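Local coordinates for protein epoxyqueuosine reductase (Streptococcus thermophilus, PDB 5D6S) that binds cobalamin and two iron/sulfur clusters and belongs to the epoxyqueuosine reductase (QueG) family, at residues M28-E33 with L199-D204; N178-S183 with I265-C270; C221-L226 with A234-S239. One frame throughout, in Å; residues are numbered along the deposited sequence.

Interaction 1: residues M28-E33 with L199-D204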
ATOM      1  N   MET A  28     -23.970   7.259 -30.141  1.00113.04           N
ATOM      2  CA  MET A  28     -25.099   6.894 -29.214  1.00130.63           C
ATOM      3  C   MET A  28     -25.063   5.411 -28.810  1.00131.67           C
ATOM      4  O   MET A  28     -24.776   4.553 -29.642  1.00122.99           O
ATOM      5  CB  MET A  28     -26.461   7.211 -29.855  1.00141.68           C
ATOM      6  CG  MET A  28     -27.690   6.911 -28.986  1.00145.00           C
ATOM      7  SD  MET A  28     -27.852   7.894 -27.470  1.00135.59           S
ATOM      8  CE  MET A  28     -29.116   6.982 -26.570  1.00122.82           C
ATOM      9  N   ASN A  29     -25.338   5.159 -27.520  1.00133.55           N
ATOM     10  CA  ASN A  29     -25.316   3.859 -26.840  1.00124.00           C
ATOM     11  C   ASN A  29     -23.864   3.525 -26.587  1.00120.16           C
ATOM     12  O   ASN A  29     -23.529   2.375 -26.377  1.00128.68           O
ATOM     13  CB  ASN A  29     -26.059   2.737 -27.585  1.00127.77           C
ATOM     14  CG  ASN A  29     -27.555   2.705 -27.278  1.00126.20           C
ATOM     15  OD1 ASN A  29     -28.085   3.567 -26.569  1.00127.14           O
ATOM     16  ND2 ASN A  29     -28.241   1.700 -27.814  1.00113.35           N
ATOM     17  N   ILE A  30     -23.008   4.553 -26.600  1.00112.25           N
ATOM     18  CA  ILE A  30     -21.608   4.389 -26.198  1.00103.79           C
ATOM     19  C   ILE A  30     -21.521   3.870 -24.776  1.00 97.10           C
ATOM     20  O   ILE A  30     -20.772   2.937 -24.505  1.00112.69           O
ATOM     21  CB  ILE A  30     -20.717   5.668 -26.286  1.00105.45           C
ATOM     22  CG1 ILE A  30     -21.518   6.988 -26.332  1.00109.63           C
ATOM     23  CG2 ILE A  30     -19.789   5.571 -27.486  1.00 99.14           C
ATOM     24  CD1 ILE A  30     -22.287   7.341 -25.072  1.00111.09           C
ATOM     25  N   LYS A  31     -22.310   4.445 -23.880  1.00 88.09           N
ATOM     26  CA  LYS A  31     -22.262   4.078 -22.467  1.00 87.24           C
ATOM     27  C   LYS A  31     -22.537   2.570 -22.270  1.00 81.20           C
ATOM     28  O   LYS A  31     -21.889   1.917 -21.462  1.00 79.15           O
ATOM     29  CB  LYS A  31     -23.244   4.952 -21.658  1.00 73.30           C
ATOM     30  CG  LYS A  31     -23.288   4.616 -20.186  1.00 72.17           C
ATOM     31  CD  LYS A  31     -23.900   5.740 -19.372  1.00 75.61           C
ATOM     32  CE  LYS A  31     -24.242   5.252 -17.979  1.00 76.22           C
ATOM     33  NZ  LYS A  31     -24.578   6.378 -17.071  1.00 82.04           N
ATOM     34  N   LEU A  32     -23.499   2.037 -23.014  1.00 97.42           N
ATOM     35  CA  LEU A  32     -23.829   0.612 -22.942  1.00101.34           C
ATOM     36  C   LEU A  32     -22.732  -0.191 -23.638  1.00 92.03           C
ATOM     37  O   LEU A  32     -22.423  -1.307 -23.231  1.00 95.94           O
ATOM     38  CB  LEU A  32     -25.202   0.337 -23.577  1.00104.43           C
ATOM     39  CG  LEU A  32     -26.010  -0.833 -23.003  1.00108.56           C
ATOM     40  CD1 LEU A  32     -27.465  -0.738 -23.457  1.00118.38           C
ATOM     41  CD2 LEU A  32     -25.440  -2.201 -23.376  1.00108.41           C
ATOM     42  N   GLU A  33     -22.152   0.385 -24.687  1.00 89.55           N
ATOM     43  CA  GLU A  33     -21.082  -0.278 -25.453  1.00 92.26           C
ATOM     44  C   GLU A  33     -19.774  -0.357 -24.684  1.00 90.21           C
ATOM     45  O   GLU A  33     -19.065  -1.359 -24.761  1.00 94.38           O
ATOM     46  CB  GLU A  33     -20.842   0.420 -26.804  1.00 96.69           C
ATOM     47  CG  GLU A  33     -21.636  -0.163 -27.966  1.00102.26           C
ATOM     48  CD  GLU A  33     -21.476  -1.669 -28.074  1.00109.44           C
ATOM     49  OE1 GLU A  33     -20.349  -2.172 -27.826  1.00122.57           O
ATOM     50  OE2 GLU A  33     -22.479  -2.346 -28.401  1.00110.86           O
ATOM     51  N   LEU A 199     -15.604  12.950 -24.038  1.00 83.15           N
ATOM     52  CA  LEU A 199     -16.929  12.444 -24.389  1.00 81.01           C
ATOM     53  C   LEU A 199     -18.035  13.078 -23.546  1.00 85.94           C
ATOM     54  O   LEU A 199     -17.844  13.381 -22.374  1.00 83.45           O
ATOM     55  CB  LEU A 199     -16.978  10.921 -24.234  1.00 89.16           C
ATOM     56  CG  LEU A 199     -16.465  10.046 -25.388  1.00 90.44           C
ATOM     57  CD1 LEU A 199     -15.286  10.670 -26.117  1.00 93.59           C
ATOM     58  CD2 LEU A 199     -16.112   8.649 -24.889  1.00 93.21           C
ATOM     59  N   GLU A 200     -19.188  13.286 -24.170  1.00 93.49           N
ATOM     60  CA  GLU A 200     -20.375  13.750 -23.465  1.00 96.21           C
ATOM     61  C   GLU A 200     -21.116  12.488 -23.090  1.00 82.52           C
ATOM     62  O   GLU A 200     -21.618  11.796 -23.975  1.00 85.86           O
ATOM     63  CB  GLU A 200     -21.237  14.636 -24.376  1.00103.02           C
ATOM     64  CG  GLU A 200     -22.018  15.710 -23.640  1.00109.54           C
ATOM     65  CD  GLU A 200     -21.207  16.977 -23.426  1.00116.53           C
ATOM     66  OE1 GLU A 200     -20.704  17.547 -24.419  1.00102.48           O
ATOM     67  OE2 GLU A 200     -21.082  17.409 -22.254  1.00135.25           O
ATOM     68  N   ILE A 201     -21.139  12.146 -21.806  1.00 75.17           N
ATOM     69  CA  ILE A 201     -21.810  10.910 -21.373  1.00 81.10           C
ATOM     70  C   ILE A 201     -22.598  11.102 -20.094  1.00 86.31           C
ATOM     71  O   ILE A 201     -22.234  11.895 -19.227  1.00 80.29           O
ATOM     72  CB  ILE A 201     -20.845   9.711 -21.230  1.00 71.57           C
ATOM     73  CG1 ILE A 201     -20.227   9.375 -22.597  1.00 74.15           C
ATOM     74  CG2 ILE A 201     -21.571   8.484 -20.671  1.00 70.73           C
ATOM     75  CD1 ILE A 201     -19.207   8.255 -22.586  1.00 80.23           C
ATOM     76  N   GLU A 202     -23.703  10.360 -20.031  1.00 97.62           N
ATOM     77  CA  GLU A 202     -24.606  10.329 -18.883  1.00110.75           C
ATOM     78  C   GLU A 202     -23.873   9.914 -17.616  1.00 92.99           C
ATOM     79  O   GLU A 202     -23.440   8.763 -17.525  1.00 93.88           O
ATOM     80  CB  GLU A 202     -25.743   9.317 -19.134  1.00120.25           C
ATOM     81  CG  GLU A 202     -26.872   9.831 -20.008  1.00123.82           C
ATOM     82  CD  GLU A 202     -27.813  10.731 -19.237  1.00133.66           C
ATOM     83  OE1 GLU A 202     -28.486  10.225 -18.314  1.00137.55           O
ATOM     84  OE2 GLU A 202     -27.880  11.939 -19.549  1.00141.20           O
ATOM     85  N   PRO A 203     -23.744  10.836 -16.643  1.00 80.58           N
ATOM     86  CA  PRO A 203     -23.176  10.422 -15.364  1.00 86.92           C
ATOM     87  C   PRO A 203     -23.969   9.292 -14.720  1.00 88.47           C
ATOM     88  O   PRO A 203     -25.192   9.266 -14.824  1.00 98.19           O
ATOM     89  CB  PRO A 203     -23.250  11.696 -14.511  1.00 78.26           C
ATOM     90  CG  PRO A 203     -23.200  12.806 -15.504  1.00 75.79           C
ATOM     91  CD  PRO A 203     -23.932  12.299 -16.715  1.00 75.74           C
ATOM     92  N   ASP A 204     -23.265   8.355 -14.092  1.00 85.74           N
ATOM     93  CA  ASP A 204     -23.900   7.349 -13.258  1.00 88.36           C
ATOM     94  C   ASP A 204     -24.406   8.002 -11.964  1.00 80.33           C
ATOM     95  O   ASP A 204     -24.198   9.199 -11.744  1.00 61.24           O
ATOM     96  CB  ASP A 204     -22.929   6.191 -12.952  1.00 96.21           C
ATOM     97  CG  ASP A 204     -23.009   5.072 -13.977  1.00102.49           C
ATOM     98  OD1 ASP A 204     -24.095   4.876 -14.573  1.00118.12           O
ATOM     99  OD2 ASP A 204     -22.004   4.356 -14.157  1.00 92.33           O
TER
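A lysine-centred salt bridge with a small apolar patch beside it joins Ile30 and Lys31 to Ile201, Glu202 and Asp204 at the protein surface. The first turn of helix 30-40 packs here against the loop that follows strand 190-197. Lys31 spans the contact. Its CG is anti to the backbone N (chi1 178°), and the chain beyond it is extended, which carries NZ along the loop rather than out over it. NZ donates to the main-chain O of Glu202 at 2.7 Å. The same NZ forms a salt bridge with Asp204 OD1 at 3.0 Å. Both acceptors are met from above their planes, the Asp204 carboxylate by 62°. One ammonium group therefore grips a backbone carbonyl and a carboxylate two residues further on. Glu202 directs its carboxylate away, and its OE1 stays 5.6 Å from Lys31 NZ.

The loop runs at the edge of the four-stranded antiparallel sheet, near strand 45-50. Asp204 is hydrogen-bonded through its backbone to Phe48 of that strand, and the side chains of Lys31, Ile201 and Asp204 touch Phe48 as well. Helix, loop and edge strand thus meet at one place.

The apolar part of the contact is made by Ile201, which divides its branches between the two helix residues. Its CG2 meets the methylene CD of Lys31 at 3.8 Å, so the aliphatic stem of the lysine is packed while its tip is bonded. Its CG1 meets Ile30 CD1, also at 3.8 Å.

Interaction 2: residues N178-S183 with I265-C270. With SF4 (iron/sulfur cluster), chain F; SF4 (iron/sulfur cluster), chain G.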
ATOM      1  N   ASN A 178     -12.662   4.648   6.871  1.00 64.74           N
ATOM      2  CA  ASN A 178     -11.270   4.224   6.705  1.00 63.39           C
ATOM      3  C   ASN A 178     -10.583   4.896   5.515  1.00 66.91           C
ATOM      4  O   ASN A 178      -9.415   4.641   5.253  1.00 73.38           O
ATOM      5  CB  ASN A 178     -11.153   2.700   6.613  1.00 61.49           C
ATOM      6  CG  ASN A 178     -11.718   2.137   5.319  1.00 62.03           C
ATOM      7  OD1 ASN A 178     -12.113   2.878   4.415  1.00 63.90           O
ATOM      8  ND2 ASN A 178     -11.782   0.814   5.236  1.00 60.52           N
ATOM      9  N   GLY A 179     -11.309   5.736   4.784  1.00 66.14           N
ATOM     10  CA  GLY A 179     -10.735   6.512   3.679  1.00 62.13           C
ATOM     11  C   GLY A 179     -10.832   5.815   2.336  1.00 57.79           C
ATOM     12  O   GLY A 179     -10.629   6.430   1.296  1.00 52.14           O
ATOM     13  N   LEU A 180     -11.171   4.539   2.355  1.00 58.42           N
ATOM     14  CA  LEU A 180     -11.180   3.742   1.135  1.00 68.76           C
ATOM     15  C   LEU A 180     -12.533   3.694   0.414  1.00 71.03           C
ATOM     16  O   LEU A 180     -13.579   3.953   0.995  1.00 70.95           O
ATOM     17  CB  LEU A 180     -10.754   2.316   1.467  1.00 72.47           C
ATOM     18  CG  LEU A 180      -9.298   2.160   1.907  1.00 70.90           C
ATOM     19  CD1 LEU A 180      -9.101   0.800   2.566  1.00 70.79           C
ATOM     20  CD2 LEU A 180      -8.379   2.318   0.710  1.00 71.07           C
ATOM     21  N   VAL A 181     -12.483   3.330  -0.859  1.00 74.21           N
ATOM     22  CA  VAL A 181     -13.683   3.138  -1.662  1.00 68.83           C
ATOM     23  C   VAL A 181     -14.176   1.721  -1.490  1.00 68.93           C
ATOM     24  O   VAL A 181     -13.446   0.775  -1.736  1.00 70.81           O
ATOM     25  CB  VAL A 181     -13.431   3.416  -3.149  1.00 62.33           C
ATOM     26  CG1 VAL A 181     -14.504   2.780  -4.007  1.00 65.11           C
ATOM     27  CG2 VAL A 181     -13.386   4.918  -3.398  1.00 61.42           C
ATOM     28  N   ILE A 182     -15.432   1.603  -1.065  1.00 76.49           N
ATOM     29  CA  ILE A 182     -16.072   0.329  -0.727  1.00 70.80           C
ATOM     30  C   ILE A 182     -17.235   0.058  -1.674  1.00 69.22           C
ATOM     31  O   ILE A 182     -18.175   0.855  -1.767  1.00 74.84           O
ATOM     32  CB  ILE A 182     -16.696   0.378   0.688  1.00 75.00           C
ATOM     33  CG1 ILE A 182     -15.765   1.043   1.727  1.00 79.07           C
ATOM     34  CG2 ILE A 182     -17.177  -1.012   1.087  1.00 82.32           C
ATOM     35  CD1 ILE A 182     -15.063   0.118   2.700  1.00 83.70           C
ATOM     36  N   SER A 183     -17.187  -1.069  -2.369  1.00 71.34           N
ATOM     37  CA  SER A 183     -18.337  -1.544  -3.157  1.00 73.19           C
ATOM     38  C   SER A 183     -19.032  -2.696  -2.441  1.00 78.43           C
ATOM     39  O   SER A 183     -18.390  -3.454  -1.704  1.00 80.53           O
ATOM     40  CB  SER A 183     -17.900  -2.003  -4.550  1.00 71.30           C
ATOM     41  OG  SER A 183     -17.413  -3.338  -4.527  1.00 66.81           O
ATOM     42  N   ILE A 265      -5.460  -3.835   8.209  1.00 62.56           N
ATOM     43  CA  ILE A 265      -6.264  -3.952   9.420  1.00 60.43           C
ATOM     44  C   ILE A 265      -7.624  -3.219   9.278  1.00 62.16           C
ATOM     45  O   ILE A 265      -8.645  -3.730   9.704  1.00 60.39           O
ATOM     46  CB  ILE A 265      -5.416  -3.525  10.661  1.00 58.86           C
ATOM     47  CG1 ILE A 265      -4.343  -4.604  10.919  1.00 55.97           C
ATOM     48  CG2 ILE A 265      -6.258  -3.343  11.929  1.00 56.15           C
ATOM     49  CD1 ILE A 265      -3.166  -4.164  11.777  1.00 53.51           C
ATOM     50  N   CYS A 266      -7.624  -2.031   8.678  1.00 64.60           N
ATOM     51  CA  CYS A 266      -8.834  -1.191   8.557  1.00 59.82           C
ATOM     52  C   CYS A 266      -9.795  -1.702   7.495  1.00 62.75           C
ATOM     53  O   CYS A 266     -10.894  -1.178   7.355  1.00 71.01           O
ATOM     54  CB  CYS A 266      -8.469   0.283   8.282  1.00 56.95           C
ATOM     55  SG  CYS A 266      -7.219   0.588   6.998  1.00 61.65           S
ATOM     56  N   GLN A 267      -9.380  -2.725   6.760  1.00 60.33           N
ATOM     57  CA  GLN A 267     -10.221  -3.408   5.775  1.00 61.98           C
ATOM     58  C   GLN A 267     -10.695  -4.795   6.239  1.00 67.22           C
ATOM     59  O   GLN A 267     -11.834  -5.182   5.996  1.00 70.96           O
ATOM     60  CB  GLN A 267      -9.452  -3.578   4.458  1.00 66.63           C
ATOM     61  CG  GLN A 267      -9.258  -2.295   3.648  1.00 64.57           C
ATOM     62  CD  GLN A 267      -8.405  -2.525   2.402  1.00 66.85           C
ATOM     63  OE1 GLN A 267      -7.172  -2.484   2.463  1.00 73.59           O
ATOM     64  NE2 GLN A 267      -9.052  -2.766   1.271  1.00 75.76           N
ATOM     65  N   ILE A 268      -9.804  -5.553   6.865  1.00 70.08           N
ATOM     66  CA  ILE A 268     -10.155  -6.814   7.492  1.00 68.85           C
ATOM     67  C   ILE A 268     -11.272  -6.605   8.539  1.00 74.17           C
ATOM     68  O   ILE A 268     -12.167  -7.441   8.678  1.00 61.06           O
ATOM     69  CB  ILE A 268      -8.906  -7.455   8.146  1.00 73.99           C
ATOM     70  CG1 ILE A 268      -7.992  -8.029   7.065  1.00 68.82           C
ATOM     71  CG2 ILE A 268      -9.299  -8.546   9.146  1.00 80.10           C
ATOM     72  CD1 ILE A 268      -6.607  -8.415   7.547  1.00 72.15           C
ATOM     73  N   SER A 269     -11.212  -5.486   9.267  1.00 73.91           N
ATOM     74  CA  SER A 269     -12.211  -5.174  10.279  1.00 74.48           C
ATOM     75  C   SER A 269     -13.529  -4.618   9.687  1.00 86.98           C
ATOM     76  O   SER A 269     -14.445  -4.308  10.450  1.00101.93           O
ATOM     77  CB  SER A 269     -11.649  -4.169  11.295  1.00 77.90           C
ATOM     78  OG  SER A 269     -11.689  -2.820  10.812  1.00 71.41           O
ATOM     79  N   CYS A 270     -13.625  -4.474   8.359  1.00 81.11           N
ATOM     80  CA  CYS A 270     -14.787  -3.850   7.731  1.00 75.78           C
ATOM     81  C   CYS A 270     -15.869  -4.866   7.386  1.00 87.56           C
ATOM     82  O   CYS A 270     -15.598  -5.852   6.694  1.00 85.09           O
ATOM     83  CB  CYS A 270     -14.410  -3.075   6.468  1.00 75.39           C
ATOM     84  SG  CYS A 270     -15.760  -2.055   5.781  1.00 65.44           S
TER
HETATM   85 FE1  SF4 F 401     -15.016   1.536   8.681  1.00 73.56          FE
HETATM   86 FE2  SF4 F 401     -17.224   0.241   9.097  1.00 73.33          FE
HETATM   87 FE3  SF4 F 401     -15.880  -0.238   7.008  1.00 69.18          FE
HETATM   88 FE4  SF4 F 401     -17.144   2.014   7.364  1.00 69.90          FE
HETATM   89  S1  SF4 F 401     -17.952   0.106   7.075  1.00 78.02           S
HETATM   90  S2  SF4 F 401     -15.204   1.697   6.590  1.00 74.24           S
HETATM   91  S3  SF4 F 401     -16.818   2.288   9.467  1.00 65.74           S
HETATM   92  S4  SF4 F 401     -15.276  -0.523   8.988  1.00 76.84           S
HETATM   93 FE1  SF4 G 402      -3.233   2.520   8.159  1.00 53.29          FE
HETATM   94 FE2  SF4 G 402      -3.464   0.173   9.200  1.00 64.39          FE
HETATM   95 FE3  SF4 G 402      -5.535   1.327   8.112  1.00 60.87          FE
HETATM   96 FE4  SF4 G 402      -4.624   2.191  10.353  1.00 57.24          FE
HETATM   97  S1  SF4 G 402      -5.435   0.313   9.957  1.00 59.95           S
HETATM   98  S2  SF4 G 402      -5.127   3.308   8.665  1.00 56.03           S
HETATM   99  S3  SF4 G 402      -2.527   1.814  10.041  1.00 57.79           S
HETATM  100  S4  SF4 G 402      -3.750   0.729   7.165  1.00 54.43           S
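Asn178 reaches Cys266 through its side-chain amide, between the two iron/sulfur clusters. Asn178 ND2 donates to Cys266 O at 3.0 Å in a nearly straight bond (170°). The acceptor lies in the amide plane, while the donor sits above the carbonyl plane of Cys266. Cys266 itself binds an iron of the chain G cluster, with SG 2.1 Å from FE3. Four residues on, Cys270 SG binds FE3 of the chain F cluster at 2.2 Å. Ile182 packs its CD1 3.8 Å from Cys270 SG. The asparagine also borders the chain F cluster, with Asn178 CG lying 3.7 Å from S2 of SF4 (chain F).

The amide is fixed from its other end by an Asx turn: Asn178 OD1 accepts from Leu180 N at 2.8 Å. Cys266 on the short helix 265-268 and Cys270 just after it bind the two different clusters, as part of the 4Fe-4S double cluster binding domain. The turn before strand 181-182 docks here.

Leu180 crosses Gln267 at about a right angle and sets its CD1 against CG and CD of the glutamine. Gln267 NE2 bonds to Ser188 OG, which anchors the far end of that side chain. Cobalamin lies next to this contact and hydrogen-bonds to the backbone O of Asn178 and Gly179 and to the backbone N of Val181.

Interaction 3: residues C221-L226 with A234-S239. With SF4 (iron/sulfur cluster), chain G.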
ATOM      1  N   CYS A 221      -7.540   0.278  14.011  1.00 72.55           N
ATOM      2  CA  CYS A 221      -6.268   0.873  13.558  1.00 72.63           C
ATOM      3  C   CYS A 221      -5.298   0.915  14.728  1.00 70.78           C
ATOM      4  O   CYS A 221      -5.570   1.613  15.697  1.00 76.74           O
ATOM      5  CB  CYS A 221      -6.451   2.292  13.028  1.00 68.85           C
ATOM      6  SG  CYS A 221      -4.944   3.076  12.372  1.00 60.03           S
ATOM      7  N   PRO A 222      -4.158   0.207  14.617  1.00 58.23           N
ATOM      8  CA  PRO A 222      -3.238   0.038  15.735  1.00 52.65           C
ATOM      9  C   PRO A 222      -2.461   1.276  16.102  1.00 52.21           C
ATOM     10  O   PRO A 222      -1.843   1.322  17.166  1.00 58.93           O
ATOM     11  CB  PRO A 222      -2.277  -1.050  15.257  1.00 52.89           C
ATOM     12  CG  PRO A 222      -2.673  -1.395  13.851  1.00 55.44           C
ATOM     13  CD  PRO A 222      -3.609  -0.344  13.366  1.00 58.54           C
ATOM     14  N   THR A 223      -2.512   2.279  15.248  1.00 51.05           N
ATOM     15  CA  THR A 223      -1.894   3.562  15.549  1.00 57.53           C
ATOM     16  C   THR A 223      -2.923   4.663  15.801  1.00 62.13           C
ATOM     17  O   THR A 223      -2.547   5.776  16.163  1.00 58.91           O
ATOM     18  CB  THR A 223      -0.978   4.036  14.391  1.00 57.18           C
ATOM     19  OG1 THR A 223      -1.738   4.177  13.187  1.00 56.53           O
ATOM     20  CG2 THR A 223       0.122   3.051  14.144  1.00 58.21           C
ATOM     21  N   SER A 224      -4.208   4.362  15.574  1.00 61.30           N
ATOM     22  CA  SER A 224      -5.283   5.369  15.645  1.00 58.06           C
ATOM     23  C   SER A 224      -5.012   6.542  14.708  1.00 57.02           C
ATOM     24  O   SER A 224      -5.296   7.689  15.044  1.00 54.94           O
ATOM     25  CB  SER A 224      -5.481   5.926  17.062  1.00 52.44           C
ATOM     26  OG  SER A 224      -5.807   4.910  17.978  1.00 53.03           O
ATOM     27  N   CYS A 225      -4.520   6.261  13.505  1.00 56.96           N
ATOM     28  CA  CYS A 225      -4.231   7.357  12.550  1.00 59.31           C
ATOM     29  C   CYS A 225      -5.533   7.942  11.929  1.00 58.28           C
ATOM     30  O   CYS A 225      -5.609   9.150  11.650  1.00 53.49           O
ATOM     31  CB  CYS A 225      -3.247   6.932  11.442  1.00 48.71           C
ATOM     32  SG  CYS A 225      -3.845   5.646  10.298  1.00 58.95           S
ATOM     33  N   LEU A 226      -6.533   7.081  11.733  1.00 56.29           N
ATOM     34  CA  LEU A 226      -7.810   7.469  11.113  1.00 58.67           C
ATOM     35  C   LEU A 226      -8.548   8.479  11.986  1.00 58.38           C
ATOM     36  O   LEU A 226      -8.673   8.275  13.189  1.00 66.02           O
ATOM     37  CB  LEU A 226      -8.683   6.239  10.913  1.00 57.62           C
ATOM     38  CG  LEU A 226      -8.127   5.257   9.894  1.00 59.32           C
ATOM     39  CD1 LEU A 226      -8.743   3.871  10.027  1.00 57.08           C
ATOM     40  CD2 LEU A 226      -8.317   5.770   8.472  1.00 54.86           C
ATOM     41  N   ALA A 234      -1.482  10.395   7.965  1.00 49.02           N
ATOM     42  CA  ALA A 234      -0.900   9.308   7.161  1.00 50.79           C
ATOM     43  C   ALA A 234       0.517   8.944   7.594  1.00 49.38           C
ATOM     44  O   ALA A 234       0.994   7.827   7.426  1.00 50.96           O
ATOM     45  CB  ALA A 234      -0.913   9.703   5.696  1.00 53.76           C
ATOM     46  N   ARG A 235       1.205   9.972   8.039  1.00 49.61           N
ATOM     47  CA  ARG A 235       2.404   9.906   8.797  1.00 47.56           C
ATOM     48  C   ARG A 235       2.393   8.771   9.842  1.00 50.30           C
ATOM     49  O   ARG A 235       3.455   8.238  10.146  1.00 55.16           O
ATOM     50  CB  ARG A 235       2.487  11.242   9.516  1.00 57.49           C
ATOM     51  CG  ARG A 235       3.736  12.079   9.359  1.00 58.48           C
ATOM     52  CD  ARG A 235       4.018  12.542   7.949  1.00 52.10           C
ATOM     53  NE  ARG A 235       5.452  12.336   7.794  1.00 58.17           N
ATOM     54  CZ  ARG A 235       6.112  12.164   6.653  1.00 51.56           C
ATOM     55  NH1 ARG A 235       5.513  12.220   5.479  1.00 49.09           N
ATOM     56  NH2 ARG A 235       7.399  11.930   6.713  1.00 56.06           N
ATOM     57  N   ARG A 236       1.227   8.406  10.387  1.00 44.87           N
ATOM     58  CA  ARG A 236       1.116   7.285  11.361  1.00 41.45           C
ATOM     59  C   ARG A 236       0.432   6.037  10.796  1.00 41.66           C
ATOM     60  O   ARG A 236       0.181   5.088  11.509  1.00 41.95           O
ATOM     61  CB  ARG A 236       0.392   7.715  12.628  1.00 40.16           C
ATOM     62  CG  ARG A 236       1.067   8.871  13.354  1.00 45.78           C
ATOM     63  CD  ARG A 236       0.339   9.332  14.622  1.00 49.16           C
ATOM     64  NE  ARG A 236      -0.128   8.187  15.408  1.00 50.41           N
ATOM     65  CZ  ARG A 236       0.639   7.458  16.211  1.00 51.57           C
ATOM     66  NH1 ARG A 236       1.943   7.756  16.400  1.00 55.43           N
ATOM     67  NH2 ARG A 236       0.109   6.428  16.838  1.00 46.87           N
ATOM     68  N   CYS A 237       0.126   6.025   9.516  1.00 46.98           N
ATOM     69  CA  CYS A 237      -0.325   4.781   8.906  1.00 54.23           C
ATOM     70  C   CYS A 237       0.859   3.799   8.825  1.00 55.28           C
ATOM     71  O   CYS A 237       1.947   4.162   8.386  1.00 55.96           O
ATOM     72  CB  CYS A 237      -0.901   4.978   7.492  1.00 51.01           C
ATOM     73  SG  CYS A 237      -1.789   3.487   6.940  1.00 57.49           S
ATOM     74  N   LEU A 238       0.634   2.561   9.230  1.00 51.97           N
ATOM     75  CA  LEU A 238       1.640   1.529   9.086  1.00 52.55           C
ATOM     76  C   LEU A 238       1.917   1.229   7.633  1.00 55.16           C
ATOM     77  O   LEU A 238       3.006   0.756   7.300  1.00 54.37           O
ATOM     78  CB  LEU A 238       1.197   0.249   9.781  1.00 52.96           C
ATOM     79  CG  LEU A 238       1.040   0.309  11.306  1.00 52.46           C
ATOM     80  CD1 LEU A 238       0.683  -1.078  11.797  1.00 53.80           C
ATOM     81  CD2 LEU A 238       2.285   0.811  11.997  1.00 51.00           C
ATOM     82  N   SER A 239       0.943   1.460   6.751  1.00 54.44           N
ATOM     83  CA  SER A 239       1.208   1.238   5.319  1.00 55.39           C
ATOM     84  C   SER A 239       2.321   2.164   4.865  1.00 54.13           C
ATOM     85  O   SER A 239       3.196   1.796   4.069  1.00 58.01           O
ATOM     86  CB  SER A 239      -0.029   1.476   4.470  1.00 55.09           C
ATOM     87  OG  SER A 239       0.221   1.126   3.108  1.00 55.29           O
TER
HETATM   88 FE1  SF4 G 402      -3.233   2.520   8.159  1.00 53.29          FE
HETATM   89 FE2  SF4 G 402      -3.464   0.173   9.200  1.00 64.39          FE
HETATM   90 FE3  SF4 G 402      -5.535   1.327   8.112  1.00 60.87          FE
HETATM   91 FE4  SF4 G 402      -4.624   2.191  10.353  1.00 57.24          FE
HETATM   92  S1  SF4 G 402      -5.435   0.313   9.957  1.00 59.95           S
HETATM   93  S2  SF4 G 402      -5.127   3.308   8.665  1.00 56.03           S
HETATM   94  S3  SF4 G 402      -2.527   1.814  10.041  1.00 57.79           S
HETATM   95  S4  SF4 G 402      -3.750   0.729   7.165  1.00 54.43           S
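The guanidinium of Arg236 presents its edge to Thr223, and the main-chain O of Thr223 lies in its plane. Arg236 NH2 donates to Thr223 O at 2.8 Å, almost straight at 170°. The bond also lies in the carbonyl plane, on a lone pair. A bend at chi3 (42°) turns the guanidinium back toward the carbonyl of Thr223. The same NH2 makes a salt bridge with Glu251, which probably steadies the group further.

Thr223 returns a bond in the other direction. Its OG1 donates to Arg236 O at 2.7 Å, approaching from above the carbonyl plane. Arginine and threonine are thus tied side chain to backbone both ways. Cys225 packs alongside, with its CB 3.9 Å from Arg236 CB. On the other flank Thr223 CG2 meets Leu238 CD2 at 3.8 Å, and Pro222 CG packs on Leu238 CD1.

Both segments also bind the chain G cluster. Cys221 SG binds FE4 at 2.2 Å and Cys237 SG binds FE1 at 2.1 Å. Both sulfurs stand anti to their backbone N. Each also takes an N-H: Cys225 N bonds to Cys221 SG, and Ser239 N gives a weak capping bond to SG of Cys237, which stands at the N-cap position of helix 238-243. Residues 221-224 form a type I beta turn.

Helix 250-255 lies alongside, where Phe252 touches Thr223, Arg236 and Leu238. Helix 216-220 leads into the turn, and helix 265-268 packs on segment 221-226 through Ile265 against Pro222 and Cys266 against Leu226.

In the fold
Interaction 1 is a surface contact, while interactions 2 and 3 are buried, with centres about 13 and 12 Å from the centre of the chain. The centres of interactions 1 and 2 are about 30 Å apart, and those of 1 and 3 about 40 Å. Interactions 2 and 3 touch and share the chain G cluster; their centres are about 13 Å apart. Leu226 packs against both Asn178 and Cys266. Along the chain, both segments of interaction 3 fall between those of interaction 2. All three use side-chain donors to backbone carbonyls. The salt bridge across the segments is peculiar to interaction 1, and cysteine-iron binding to interactions 2 and 3.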